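Local coordinates for protein malic enzyme (Entamoeba histolytica, PDB 3NV9) that probably catalyses the oxidative decarboxylation of malate to pyruvate with a nicotinamide dinucleotide as electron acceptor, at residues E13-P16 against S17-Q21; K215-E219 against C220-F224; R236-T240 against A241-P245; K368-I372 against V373-K377; E475-A478 against Y479-K483. All coordinates share one frame; numbering follows the deposited sequence.

Contact 1 of 5, residues E13-P16 against S17-Q21; sequences ECLP and STLSQ. With SO4 (sulfate ion), chain F.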
loop_
_atom_site.group_PDB
_atom_site.type_symbol
_atom_site.label_atom_id
_atom_site.label_comp_id
_atom_site.label_asym_id
_atom_site.label_seq_id
_atom_site.Cartn_x
_atom_site.Cartn_y
_atom_site.Cartn_z
ATOM N N GLU A 13 10.555 -36.625 -4.345
ATOM C CA GLU A 13 10.072 -38.014 -4.344
ATOM C C GLU A 13 8.878 -38.207 -5.266
ATOM O O GLU A 13 8.578 -39.321 -5.664
ATOM C CB GLU A 13 9.711 -38.450 -2.917
ATOM C CG GLU A 13 10.894 -38.370 -1.919
ATOM C CD GLU A 13 11.158 -36.947 -1.291
ATOM O OE1 GLU A 13 10.887 -35.883 -1.894
ATOM O OE2 GLU A 13 11.673 -36.886 -0.161
ATOM N N CYS A 14 8.165 -37.123 -5.580
ATOM C CA CYS A 14 7.002 -37.215 -6.465
ATOM C C CYS A 14 7.414 -37.112 -7.924
ATOM O O CYS A 14 6.610 -37.329 -8.826
ATOM C CB CYS A 14 5.964 -36.137 -6.126
ATOM S SG CYS A 14 5.254 -36.329 -4.464
ATOM N N LEU A 15 8.666 -36.727 -8.147
ATOM C CA LEU A 15 9.229 -36.704 -9.479
ATOM C C LEU A 15 9.805 -38.093 -9.718
ATOM O O LEU A 15 10.622 -38.603 -8.920
ATOM C CB LEU A 15 10.295 -35.620 -9.618
ATOM C CG LEU A 15 10.040 -34.236 -10.243
ATOM C CD1 LEU A 15 8.628 -33.943 -10.644
ATOM C CD2 LEU A 15 10.574 -33.169 -9.363
ATOM N N PRO A 16 9.332 -38.731 -10.788
ATOM C CA PRO A 16 9.684 -40.122 -11.103
ATOM C C PRO A 16 11.185 -40.401 -11.136
ATOM O O PRO A 16 11.971 -39.617 -11.700
ATOM C CB PRO A 16 9.063 -40.330 -12.481
ATOM C CG PRO A 16 7.878 -39.364 -12.496
ATOM C CD PRO A 16 8.279 -38.189 -11.664
ATOM N N SER A 17 11.560 -41.526 -10.523
ATOM C CA SER A 17 12.917 -42.083 -10.606
ATOM C C SER A 17 13.567 -41.973 -11.991
ATOM O O SER A 17 14.740 -41.601 -12.112
ATOM C CB SER A 17 12.885 -43.561 -10.217
ATOM O OG SER A 17 13.436 -43.765 -8.912
ATOM N N THR A 18 12.796 -42.283 -13.029
ATOM C CA THR A 18 13.364 -42.544 -14.355
ATOM C C THR A 18 13.819 -41.289 -15.063
ATOM O O THR A 18 14.559 -41.375 -16.062
ATOM C CB THR A 18 12.358 -43.237 -15.250
ATOM O OG1 THR A 18 11.090 -42.583 -15.104
ATOM C CG2 THR A 18 12.233 -44.739 -14.850
ATOM N N LEU A 19 13.375 -40.130 -14.556
ATOM C CA LEU A 19 13.756 -38.843 -15.118
ATOM C C LEU A 19 15.274 -38.691 -15.091
ATOM O O LEU A 19 15.923 -39.038 -14.100
ATOM C CB LEU A 19 13.103 -37.660 -14.369
ATOM C CG LEU A 19 11.603 -37.377 -14.496
ATOM C CD1 LEU A 19 11.280 -36.016 -13.897
ATOM C CD2 LEU A 19 11.066 -37.443 -15.938
ATOM N N SER A 20 15.817 -38.195 -16.195
ATOM C CA SER A 20 17.188 -37.759 -16.238
ATOM C C SER A 20 17.340 -36.488 -15.404
ATOM O O SER A 20 16.350 -35.796 -15.086
ATOM C CB SER A 20 17.603 -37.483 -17.684
ATOM O OG SER A 20 16.788 -36.469 -18.237
ATOM N N GLN A 21 18.582 -36.178 -15.076
ATOM C CA GLN A 21 18.907 -35.001 -14.330
ATOM C C GLN A 21 18.396 -33.720 -15.008
ATOM O O GLN A 21 17.858 -32.837 -14.332
ATOM C CB GLN A 21 20.400 -34.979 -14.053
ATOM C CG GLN A 21 20.771 -35.950 -12.915
ATOM C CD GLN A 21 21.202 -35.264 -11.623
ATOM O OE1 GLN A 21 22.370 -35.424 -11.237
ATOM N NE2 GLN A 21 20.292 -34.495 -10.947
HETATM S S SO4 F . 21.820 -38.369 -16.172
HETATM O O1 SO4 F . 22.764 -39.338 -15.600
HETATM O O2 SO4 F . 20.581 -38.521 -15.417
HETATM O O3 SO4 F . 22.380 -37.010 -16.073
HETATM O O4 SO4 F . 21.581 -38.585 -17.605
#
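Leu19 turns its side chain back toward Leu15 and Pro16, and its CD1 methyl lies near both, loosely. CD1 of Leu19 lies 4.2 Å from CG of Leu15. The same Leu19 CD1 sits 4.3 Å from CD of Pro16, at the proline ring carbon next to its nitrogen. CG of Leu19 is held beside its backbone N (chi1 -71°), and this sends the branch back across the mouth of the turn. The root of the side chain rests on a backbone oxygen, with Leu19 CB 3.5 Å from Pro16 O. Pro16 also meets Thr18: its CB is 4.0 Å from Thr18 OG1, a loose approach.

The backbone here is a type I beta turn from Pro16 to Leu19. It is closed by a hydrogen bond from Leu19 N to Pro16 O of 3.2 Å, with an N-H...O angle of 158°. The turn joins helix 11-14 to helix 21-43, and Ser20 is the N-cap residue of the second helix. Ser20 N is itself hydrogen-bonded to the side chain of Gln23. Leu15, Pro16 and Leu19 all lean on helix 470-485. A sulfate ion, probably from the crystallisation liquor, accepts a hydrogen bond at O2 from Gln21 N at 3.1 Å, right at the start of the helix.

Contact 2 of 5, residues K215-E219 against C220-F224; sequences KDIHE and CRMVF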
loop_
_atom_site.group_PDB
_atom_site.type_symbol
_atom_site.label_atom_id
_atom_site.label_comp_id
_atom_site.label_asym_id
_atom_site.label_seq_id
_atom_site.Cartn_x
_atom_site.Cartn_y
_atom_site.Cartn_z
ATOM N N LYS A 215 39.802 -21.540 3.105
ATOM C CA LYS A 215 40.614 -20.515 2.423
ATOM C C LYS A 215 40.365 -19.124 3.010
ATOM O O LYS A 215 39.231 -18.803 3.384
ATOM C CB LYS A 215 40.360 -20.493 0.909
ATOM C CG LYS A 215 40.632 -21.790 0.152
ATOM C CD LYS A 215 40.173 -21.684 -1.314
ATOM C CE LYS A 215 40.386 -22.999 -2.041
ATOM N NZ LYS A 215 40.009 -23.027 -3.530
ATOM N N ASP A 216 41.429 -18.327 3.105
ATOM C CA ASP A 216 41.366 -16.958 3.569
ATOM C C ASP A 216 40.811 -16.101 2.415
ATOM O O ASP A 216 41.224 -16.264 1.255
ATOM C CB ASP A 216 42.793 -16.529 4.002
ATOM C CG ASP A 216 42.917 -15.036 4.335
ATOM O OD1 ASP A 216 41.934 -14.393 4.781
ATOM O OD2 ASP A 216 44.044 -14.489 4.207
ATOM N N ILE A 217 39.869 -15.204 2.729
ATOM C CA ILE A 217 39.210 -14.362 1.724
ATOM C C ILE A 217 40.173 -13.614 0.783
ATOM O O ILE A 217 39.933 -13.556 -0.466
ATOM C CB ILE A 217 38.165 -13.422 2.350
ATOM C CG1 ILE A 217 37.189 -12.897 1.279
ATOM C CG2 ILE A 217 38.817 -12.324 3.255
ATOM C CD1 ILE A 217 36.066 -12.032 1.856
ATOM N N HIS A 218 41.265 -13.094 1.372
ATOM C CA HIS A 218 42.255 -12.240 0.699
ATOM C C HIS A 218 43.194 -13.044 -0.206
ATOM O O HIS A 218 43.951 -12.466 -1.008
ATOM C CB HIS A 218 43.072 -11.457 1.752
ATOM C CG HIS A 218 43.908 -10.356 1.187
ATOM N ND1 HIS A 218 45.169 -10.572 0.666
ATOM C CD2 HIS A 218 43.682 -9.019 1.091
ATOM C CE1 HIS A 218 45.675 -9.418 0.255
ATOM N NE2 HIS A 218 44.792 -8.462 0.500
ATOM N N GLU A 219 43.168 -14.363 -0.058
ATOM C CA GLU A 219 44.062 -15.230 -0.812
ATOM C C GLU A 219 43.345 -15.985 -1.952
ATOM O O GLU A 219 43.980 -16.808 -2.643
ATOM C CB GLU A 219 44.850 -16.176 0.123
ATOM C CG GLU A 219 45.819 -15.412 1.167
ATOM C CD GLU A 219 46.939 -14.509 0.491
ATOM O OE1 GLU A 219 47.693 -15.035 -0.385
ATOM O OE2 GLU A 219 47.070 -13.282 0.843
ATOM N N CYS A 220 42.051 -15.676 -2.162
ATOM C CA CYS A 220 41.239 -16.251 -3.267
ATOM C C CYS A 220 41.162 -15.493 -4.597
ATOM O O CYS A 220 40.863 -14.311 -4.641
ATOM C CB CYS A 220 39.824 -16.520 -2.812
ATOM S SG CYS A 220 39.738 -17.743 -1.527
ATOM N N ARG A 221 41.381 -16.202 -5.692
ATOM C CA ARG A 221 41.115 -15.606 -6.966
ATOM C C ARG A 221 39.606 -15.706 -7.257
ATOM O O ARG A 221 39.010 -16.793 -7.284
ATOM C CB ARG A 221 41.966 -16.287 -8.061
ATOM C CG ARG A 221 43.509 -16.010 -7.998
ATOM C CD ARG A 221 44.194 -16.525 -9.327
ATOM N NE ARG A 221 43.585 -15.809 -10.446
ATOM C CZ ARG A 221 42.790 -16.349 -11.372
ATOM N NH1 ARG A 221 42.516 -17.651 -11.400
ATOM N NH2 ARG A 221 42.240 -15.557 -12.273
ATOM N N MET A 222 39.000 -14.564 -7.507
ATOM C CA MET A 222 37.565 -14.524 -7.755
ATOM C C MET A 222 37.233 -13.959 -9.141
ATOM O O MET A 222 37.696 -12.854 -9.472
ATOM C CB MET A 222 36.906 -13.703 -6.661
ATOM C CG MET A 222 37.153 -14.301 -5.273
ATOM S SD MET A 222 36.238 -13.316 -4.113
ATOM C CE MET A 222 36.982 -13.856 -2.533
ATOM N N VAL A 223 36.462 -14.723 -9.937
ATOM C CA VAL A 223 35.954 -14.255 -11.243
ATOM C C VAL A 223 34.430 -13.920 -11.210
ATOM O O VAL A 223 33.620 -14.798 -10.913
ATOM C CB VAL A 223 36.182 -15.292 -12.353
ATOM C CG1 VAL A 223 35.661 -14.760 -13.743
ATOM C CG2 VAL A 223 37.652 -15.691 -12.426
ATOM N N PHE A 224 34.067 -12.679 -11.550
ATOM C CA PHE A 224 32.690 -12.244 -11.630
ATOM C C PHE A 224 32.133 -12.164 -13.069
ATOM O O PHE A 224 32.639 -11.392 -13.868
ATOM C CB PHE A 224 32.536 -10.900 -10.951
ATOM C CG PHE A 224 32.795 -10.946 -9.471
ATOM C CD1 PHE A 224 34.103 -10.990 -8.977
ATOM C CD2 PHE A 224 31.733 -10.894 -8.558
ATOM C CE1 PHE A 224 34.355 -11.007 -7.561
ATOM C CE2 PHE A 224 31.958 -10.895 -7.152
ATOM C CZ PHE A 224 33.269 -10.981 -6.648
HETATM O O HOH W 1 40.862 -12.348 -2.725
#
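Cys220 turns its SG back to Lys215 and Asp216, where the chain enters strand 222-225 of the Rossmann-type NAD-binding domain. This SG lies 3.7 Å from CB of Lys215 and 3.5 Å from Asp216 O. The sulfur stands beside its own backbone N (chi1 -64°), which directs it to the start of the loop. A short 3-10 segment, 217-219, makes the bend. Cys220 N gives a weak hydrogen bond to Ile217 O. A second grip on Ile217 O comes from a water, which donates to it and to Cys220 O, each at 2.7 Å.

Further out, the extended chain of Lys215 carries NZ to a salt bridge with Asp296 and a hydrogen bond to Glu319 O. Asp296 also takes the backbone N-H of Arg221, so one carboxylate ties both sides of the bend. Cys220 and Ile217 both pack on Leu210 of helix 193-213. His218 ND1 makes a weak hydrogen bond to Glu219 OE2, which lies in the plane of the ring at its edge. Met222 is extended beyond CG and reaches back to the 3-10 turn. Its terminal methyl CE stops 3.6 Å from Ile217 O and 3.9 Å from Ile217 CG1.

Contact 3 of 5, residues R236-T240 against A241-P245; sequences RLIVT and AGADP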
loop_
_atom_site.group_PDB
_atom_site.type_symbol
_atom_site.label_atom_id
_atom_site.label_comp_id
_atom_site.label_asym_id
_atom_site.label_seq_id
_atom_site.Cartn_x
_atom_site.Cartn_y
_atom_site.Cartn_z
ATOM N N ARG A 236 32.012 -5.052 -4.719
ATOM C CA ARG A 236 32.351 -4.009 -3.790
ATOM C C ARG A 236 32.246 -4.425 -2.310
ATOM O O ARG A 236 33.126 -4.054 -1.481
ATOM C CB ARG A 236 31.492 -2.793 -4.022
ATOM C CG ARG A 236 31.827 -1.683 -3.008
ATOM C CD ARG A 236 31.037 -0.430 -3.238
ATOM N NE ARG A 236 29.675 -0.479 -2.710
ATOM C CZ ARG A 236 28.557 -0.397 -3.432
ATOM N NH1 ARG A 236 28.604 -0.339 -4.762
ATOM N NH2 ARG A 236 27.372 -0.395 -2.824
ATOM N N LEU A 237 31.188 -5.152 -1.939
ATOM C CA LEU A 237 31.106 -5.545 -0.528
ATOM C C LEU A 237 32.175 -6.545 -0.215
ATOM O O LEU A 237 32.714 -6.508 0.882
ATOM C CB LEU A 237 29.730 -6.102 -0.094
ATOM C CG LEU A 237 28.611 -5.065 -0.112
ATOM C CD1 LEU A 237 27.324 -5.608 0.566
ATOM C CD2 LEU A 237 29.054 -3.737 0.449
ATOM N N ILE A 238 32.452 -7.452 -1.161
ATOM C CA ILE A 238 33.399 -8.563 -0.980
ATOM C C ILE A 238 34.854 -8.084 -0.789
ATOM O O ILE A 238 35.602 -8.694 0.011
ATOM C CB ILE A 238 33.258 -9.599 -2.090
ATOM C CG1 ILE A 238 32.017 -10.474 -1.818
ATOM C CG2 ILE A 238 34.495 -10.526 -2.228
ATOM C CD1 ILE A 238 31.424 -11.201 -3.095
ATOM N N VAL A 239 35.206 -7.002 -1.518
ATOM C CA VAL A 239 36.446 -6.218 -1.331
ATOM C C VAL A 239 36.419 -5.558 0.043
ATOM O O VAL A 239 37.267 -5.857 0.837
ATOM C CB VAL A 239 36.787 -5.261 -2.556
ATOM C CG1 VAL A 239 37.806 -4.165 -2.212
ATOM C CG2 VAL A 239 37.311 -6.081 -3.719
ATOM N N THR A 240 35.397 -4.791 0.386
ATOM C CA THR A 240 35.394 -4.114 1.691
ATOM C C THR A 240 35.552 -5.131 2.848
ATOM O O THR A 240 36.200 -4.826 3.840
ATOM C CB THR A 240 34.134 -3.319 1.908
ATOM O OG1 THR A 240 33.970 -2.390 0.842
ATOM C CG2 THR A 240 34.153 -2.589 3.233
ATOM N N ALA A 241 34.992 -6.335 2.670
ATOM C CA ALA A 241 35.045 -7.407 3.667
ATOM C C ALA A 241 36.394 -8.125 3.725
ATOM O O ALA A 241 36.617 -8.951 4.608
ATOM C CB ALA A 241 33.903 -8.431 3.459
ATOM N N GLY A 242 37.264 -7.817 2.773
ATOM C CA GLY A 242 38.674 -8.243 2.867
ATOM C C GLY A 242 39.298 -8.971 1.696
ATOM O O GLY A 242 40.400 -9.491 1.836
ATOM N N ALA A 243 38.615 -9.046 0.548
ATOM C CA ALA A 243 39.215 -9.741 -0.604
ATOM C C ALA A 243 40.341 -8.882 -1.177
ATOM O O ALA A 243 40.430 -7.695 -0.902
ATOM C CB ALA A 243 38.187 -10.071 -1.677
ATOM N N ASP A 244 41.220 -9.486 -1.960
ATOM C CA ASP A 244 42.291 -8.716 -2.613
ATOM C C ASP A 244 41.803 -8.198 -3.974
ATOM O O ASP A 244 41.561 -9.008 -4.865
ATOM C CB ASP A 244 43.473 -9.655 -2.848
ATOM C CG ASP A 244 44.738 -8.908 -3.272
ATOM O OD1 ASP A 244 44.622 -7.708 -3.620
ATOM O OD2 ASP A 244 45.844 -9.530 -3.240
ATOM N N PRO A 245 41.699 -6.869 -4.172
ATOM C CA PRO A 245 41.245 -6.420 -5.506
ATOM C C PRO A 245 42.121 -6.918 -6.661
ATOM O O PRO A 245 41.610 -7.143 -7.751
ATOM C CB PRO A 245 41.277 -4.883 -5.415
ATOM C CG PRO A 245 41.314 -4.562 -3.988
ATOM C CD PRO A 245 42.006 -5.726 -3.292
HETATM O O HOH W 2 40.224 -5.624 0.831
#
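Helix 229-240 runs out at Thr240, and residues 241-243 fold back over its last turn. Ala241 N still makes a helical bond to Leu237 O, at 2.9 Å. Gly242 then leaves the helix with a positive phi of 128°. Two bonds run back from this point. Ala243 N reaches Ile238 O at 3.1 Å, in the carbonyl plane and on a lone pair. Gly242 N reaches Val239 O at 2.8 Å, but from well above the carbonyl plane. A water also donates to Val239 O and to Ala243 O, bridging the two carbonyls.

The side chains follow the fold-back. CG2 of Ile238 meets CB of Ala243 at 3.8 Å. Val239 and Pro245 cross at about a right angle, and their contact is Val239 CG1 to Pro245 CG at 4.0 Å. CG1 is the Val239 branch opposite the backbone N (chi1 163°). Ile238 and Ala243 both touch Met222 of strand 222-225, while Leu237 faces helix 380-396. This is a Schellman motif. Here it ends the helix that links strands 222-225 and 248-252 in a beta-alpha-beta crossover of the Rossmann fold.

Contact 4 of 5, residues K368-I372 against V373-K377; sequences KGALI and VRARK. With SO4 (sulfate ion), chain I.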
loop_
_atom_site.group_PDB
_atom_site.type_symbol
_atom_site.label_atom_id
_atom_site.label_comp_id
_atom_site.label_asym_id
_atom_site.label_seq_id
_atom_site.Cartn_x
_atom_site.Cartn_y
_atom_site.Cartn_z
ATOM N N LYS A 368 14.295 -4.124 8.629
ATOM C CA LYS A 368 13.679 -4.077 9.924
ATOM C C LYS A 368 14.623 -3.299 10.869
ATOM O O LYS A 368 14.184 -2.454 11.655
ATOM C CB LYS A 368 13.413 -5.495 10.483
ATOM C CG LYS A 368 12.625 -5.499 11.799
ATOM C CD LYS A 368 11.201 -4.954 11.634
ATOM C CE LYS A 368 10.400 -5.008 12.937
ATOM N NZ LYS A 368 9.119 -4.295 12.750
ATOM N N GLY A 369 15.921 -3.599 10.771
ATOM C CA GLY A 369 16.923 -2.954 11.617
ATOM C C GLY A 369 16.890 -1.466 11.356
ATOM O O GLY A 369 16.871 -0.636 12.308
ATOM N N ALA A 370 16.901 -1.127 10.066
ATOM C CA ALA A 370 16.942 0.274 9.677
ATOM C C ALA A 370 15.733 1.059 10.122
ATOM O O ALA A 370 15.865 2.240 10.436
ATOM C CB ALA A 370 17.145 0.414 8.165
ATOM N N LEU A 371 14.567 0.419 10.100
ATOM C CA LEU A 371 13.323 1.036 10.501
ATOM C C LEU A 371 13.300 1.326 12.023
ATOM O O LEU A 371 12.809 2.402 12.474
ATOM C CB LEU A 371 12.124 0.179 10.093
ATOM C CG LEU A 371 11.672 0.174 8.615
ATOM C CD1 LEU A 371 10.516 -0.783 8.435
ATOM C CD2 LEU A 371 11.254 1.630 8.143
ATOM N N ILE A 372 13.841 0.392 12.812
ATOM C CA ILE A 372 13.732 0.491 14.274
ATOM C C ILE A 372 14.488 1.713 14.839
ATOM O O ILE A 372 13.961 2.470 15.625
ATOM C CB ILE A 372 14.159 -0.843 14.936
ATOM C CG1 ILE A 372 12.943 -1.821 14.984
ATOM C CG2 ILE A 372 14.717 -0.566 16.289
ATOM C CD1 ILE A 372 13.291 -3.297 15.106
ATOM N N VAL A 373 15.708 1.912 14.380
ATOM C CA VAL A 373 16.564 3.011 14.825
ATOM C C VAL A 373 16.538 4.178 13.808
ATOM O O VAL A 373 17.382 5.085 13.875
ATOM C CB VAL A 373 18.037 2.534 14.988
ATOM C CG1 VAL A 373 18.161 1.539 16.126
ATOM C CG2 VAL A 373 18.537 1.925 13.657
ATOM N N ARG A 374 15.606 4.132 12.854
ATOM C CA ARG A 374 15.451 5.241 11.916
ATOM C C ARG A 374 16.783 5.618 11.208
ATOM O O ARG A 374 17.166 6.765 11.179
ATOM C CB ARG A 374 14.808 6.458 12.622
ATOM C CG ARG A 374 13.365 6.189 13.097
ATOM C CD ARG A 374 12.610 7.480 13.376
ATOM N NE ARG A 374 12.845 8.428 12.271
ATOM C CZ ARG A 374 13.010 9.740 12.394
ATOM N NH1 ARG A 374 12.969 10.326 13.590
ATOM N NH2 ARG A 374 13.244 10.452 11.297
ATOM N N ALA A 375 17.459 4.640 10.621
ATOM C CA ALA A 375 18.621 4.958 9.833
ATOM C C ALA A 375 18.218 5.796 8.645
ATOM O O ALA A 375 17.163 5.574 7.994
ATOM C CB ALA A 375 19.365 3.723 9.364
ATOM N N ARG A 376 19.086 6.750 8.364
ATOM C CA ARG A 376 18.907 7.706 7.271
ATOM C C ARG A 376 19.216 7.056 5.945
ATOM O O ARG A 376 18.569 7.365 4.954
ATOM C CB ARG A 376 19.832 8.921 7.471
ATOM C CG ARG A 376 19.474 9.809 8.677
ATOM C CD ARG A 376 20.575 10.905 8.766
ATOM N NE ARG A 376 20.674 11.526 10.069
ATOM C CZ ARG A 376 19.926 12.560 10.462
ATOM N NH1 ARG A 376 18.998 13.075 9.646
ATOM N NH2 ARG A 376 20.103 13.084 11.685
ATOM N N LYS A 377 20.170 6.143 5.927
ATOM C CA LYS A 377 20.666 5.522 4.691
ATOM C C LYS A 377 20.946 4.063 5.019
ATOM O O LYS A 377 21.210 3.775 6.187
ATOM C CB LYS A 377 22.016 6.147 4.303
ATOM C CG LYS A 377 21.931 7.551 3.699
ATOM C CD LYS A 377 23.245 8.434 3.901
ATOM C CE LYS A 377 24.526 7.586 3.947
ATOM N NZ LYS A 377 25.713 8.468 4.167
HETATM S S SO4 I . 16.580 14.369 11.305
HETATM O O1 SO4 I . 17.532 13.629 12.139
HETATM O O2 SO4 I . 15.680 15.088 12.208
HETATM O O3 SO4 I . 17.292 15.305 10.436
HETATM O O4 SO4 I . 15.801 13.475 10.451
#
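Ala370 and Ala375 meet on the close side of this contact, tied by a hydrogen bond from Ala375 N to Ala370 O of 2.9 Å, which lies in the carbonyl plane. The CB atoms of Ala370 and Ala375 lie 4.2 Å apart. Arg374 N adds a weak bond to Leu371 O. Val373 packs closely too: its CG2 touches Gly369 O at 3.3 Å. This methyl is wedged between the backbone N and the carbonyl carbon of its own residue, while Val373 CG1 lies 4.0 Å from CG2 of Ile372. Outside the segments, Val373 and Ala375 rest on helix 413-428, and Ile372 rests on helix 438-461.

The other side is looser. Arg374 points away from the helix, and only its CG comes near, 3.9 Å from Leu371 O. Arg376 is exposed and takes no part in the packing. Its chain is extended from CG to NE and carries the guanidinium out to a sulfate ion, probably from the crystallisation liquor. Arg376 NH1 donates to sulfate O3 at 2.9 Å, almost straight at 176° and in the guanidinium plane. The bond from NH2 to O1 is weak.

Arg374 has a positive phi of 53°. It is the C-prime residue of a Schellman motif that ends helix 363-372 and turns the chain toward helix 380-396.

Contact 5 of 5, residues E475-A478 against Y479-K483; sequences ECLA and YAINK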
loop_
_atom_site.group_PDB
_atom_site.type_symbol
_atom_site.label_atom_id
_atom_site.label_comp_id
_atom_site.label_asym_id
_atom_site.label_seq_id
_atom_site.Cartn_x
_atom_site.Cartn_y
_atom_site.Cartn_z
ATOM N N GLU A 475 -2.567 -31.904 -10.413
ATOM C CA GLU A 475 -2.511 -31.420 -11.800
ATOM C C GLU A 475 -1.215 -30.742 -12.174
ATOM O O GLU A 475 -0.665 -30.971 -13.298
ATOM C CB GLU A 475 -3.642 -30.462 -12.118
ATOM C CG GLU A 475 -4.948 -31.172 -12.384
ATOM C CD GLU A 475 -6.189 -30.269 -12.185
ATOM O OE1 GLU A 475 -6.023 -29.024 -12.247
ATOM O OE2 GLU A 475 -7.301 -30.828 -11.954
ATOM N N CYS A 476 -0.717 -29.880 -11.287
ATOM C CA CYS A 476 0.537 -29.211 -11.624
ATOM C C CYS A 476 1.693 -30.206 -11.763
ATOM O O CYS A 476 2.568 -30.042 -12.615
ATOM C CB CYS A 476 0.894 -28.079 -10.646
ATOM S SG CYS A 476 -0.257 -26.761 -10.617
ATOM N N LEU A 477 1.693 -31.226 -10.920
ATOM C CA LEU A 477 2.732 -32.269 -10.998
ATOM C C LEU A 477 2.723 -32.975 -12.372
ATOM O O LEU A 477 3.696 -32.881 -13.127
ATOM C CB LEU A 477 2.610 -33.249 -9.827
ATOM C CG LEU A 477 3.759 -34.256 -9.691
ATOM C CD1 LEU A 477 5.092 -33.599 -9.766
ATOM C CD2 LEU A 477 3.650 -35.074 -8.423
ATOM N N ALA A 478 1.602 -33.611 -12.705
ATOM C CA ALA A 478 1.372 -34.216 -14.010
ATOM C C ALA A 478 1.786 -33.276 -15.155
ATOM O O ALA A 478 2.458 -33.675 -16.091
ATOM C CB ALA A 478 -0.136 -34.623 -14.147
ATOM N N TYR A 479 1.390 -32.018 -15.064
ATOM C CA TYR A 479 1.732 -31.030 -16.069
ATOM C C TYR A 479 3.245 -30.967 -16.234
ATOM O O TYR A 479 3.780 -30.992 -17.372
ATOM C CB TYR A 479 1.198 -29.687 -15.602
ATOM C CG TYR A 479 1.612 -28.514 -16.415
ATOM C CD1 TYR A 479 2.872 -27.900 -16.199
ATOM C CD2 TYR A 479 0.766 -28.013 -17.428
ATOM C CE1 TYR A 479 3.285 -26.805 -16.958
ATOM C CE2 TYR A 479 1.182 -26.894 -18.224
ATOM C CZ TYR A 479 2.438 -26.297 -17.962
ATOM O OH TYR A 479 2.837 -25.194 -18.678
ATOM N N ALA A 480 3.940 -30.906 -15.090
ATOM C CA ALA A 480 5.379 -30.707 -15.127
ATOM C C ALA A 480 6.026 -31.929 -15.753
ATOM O O ALA A 480 6.889 -31.780 -16.623
ATOM C CB ALA A 480 5.962 -30.417 -13.749
ATOM N N ILE A 481 5.583 -33.114 -15.318
ATOM C CA ILE A 481 6.108 -34.384 -15.797
ATOM C C ILE A 481 5.838 -34.483 -17.271
ATOM O O ILE A 481 6.760 -34.714 -18.054
ATOM C CB ILE A 481 5.501 -35.548 -15.044
ATOM C CG1 ILE A 481 6.148 -35.599 -13.660
ATOM C CG2 ILE A 481 5.654 -36.882 -15.835
ATOM C CD1 ILE A 481 5.422 -36.386 -12.684
ATOM N N ASN A 482 4.593 -34.219 -17.657
ATOM C CA ASN A 482 4.205 -34.224 -19.079
ATOM C C ASN A 482 5.045 -33.322 -19.981
ATOM O O ASN A 482 5.463 -33.725 -21.060
ATOM C CB ASN A 482 2.706 -33.968 -19.269
ATOM C CG ASN A 482 2.330 -33.828 -20.751
ATOM O OD1 ASN A 482 2.585 -32.766 -21.374
ATOM N ND2 ASN A 482 1.786 -34.918 -21.348
ATOM N N LYS A 483 5.322 -32.113 -19.533
ATOM C CA LYS A 483 6.212 -31.246 -20.265
ATOM C C LYS A 483 7.567 -31.937 -20.537
ATOM O O LYS A 483 8.199 -31.651 -21.555
ATOM C CB LYS A 483 6.458 -29.932 -19.473
ATOM C CG LYS A 483 5.469 -28.785 -19.684
ATOM C CD LYS A 483 5.980 -27.754 -20.737
ATOM C CE LYS A 483 5.063 -26.521 -20.817
ATOM N NZ LYS A 483 5.701 -25.251 -21.330
#
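Leu477 O is gripped by two backbone N-H groups of the next turn. Ile481 N reaches it at 2.9 Å, almost straight, and Ala480 N adds a weak bond. This is regular alpha-helix, the middle of helix 470-485 near the C-terminus. The shortest bond of the ladder is Asn482 N to Ala478 O, at 2.7 Å.

On one face Leu477 and Ile481, four residues apart, cross obliquely. The Leu477 side chain starts opposite its backbone N (chi1 -172°), and this directs its branch point to Ile481. Both side chains face the N-terminal region: Leu477 packs on Leu11, Cys14 and Leu15, and Ile481 on Pro16. On another face Cys476, Tyr479, Ala480 and Lys483 lie against helix 21-43. The ring of Tyr479 leads away from the helix, with Cys476 O at its edge and near its plane. Tyr479 OH makes a hydrogen bond to Arg71 of the second subunit, so this turn also joins the two chains of the dimer. CB of Tyr479 nestles between two carbonyl oxygens, Glu475 O at 3.2 Å and Cys476 O at 3.3 Å. In the apolar pair, CD1 of Ile481 stands 4.0 Å from CG of Leu477.

The five contacts follow one another along the chain in order. Contacts 1 and 5 come from its two ends yet touch, their centres about 12 Å apart. Contact 1 packs on helix 470-485, so the two ends of the chain lie together. Contacts 2 and 3 form a second pair, with centres about 9 Å apart. They lie at the foot of strand 222-225 and at the end of helix 229-240, within the NAD-binding domain. Contact 4 belongs to the same domain, but its centre is about 25 Å from that of contact 3. Contacts 4 and 5 are about 45 Å apart between centres, across the chain's centre. Contacts 1 and 5 do not touch contacts 2, 3 or 4; their nearest atoms are about 23 Å away or more.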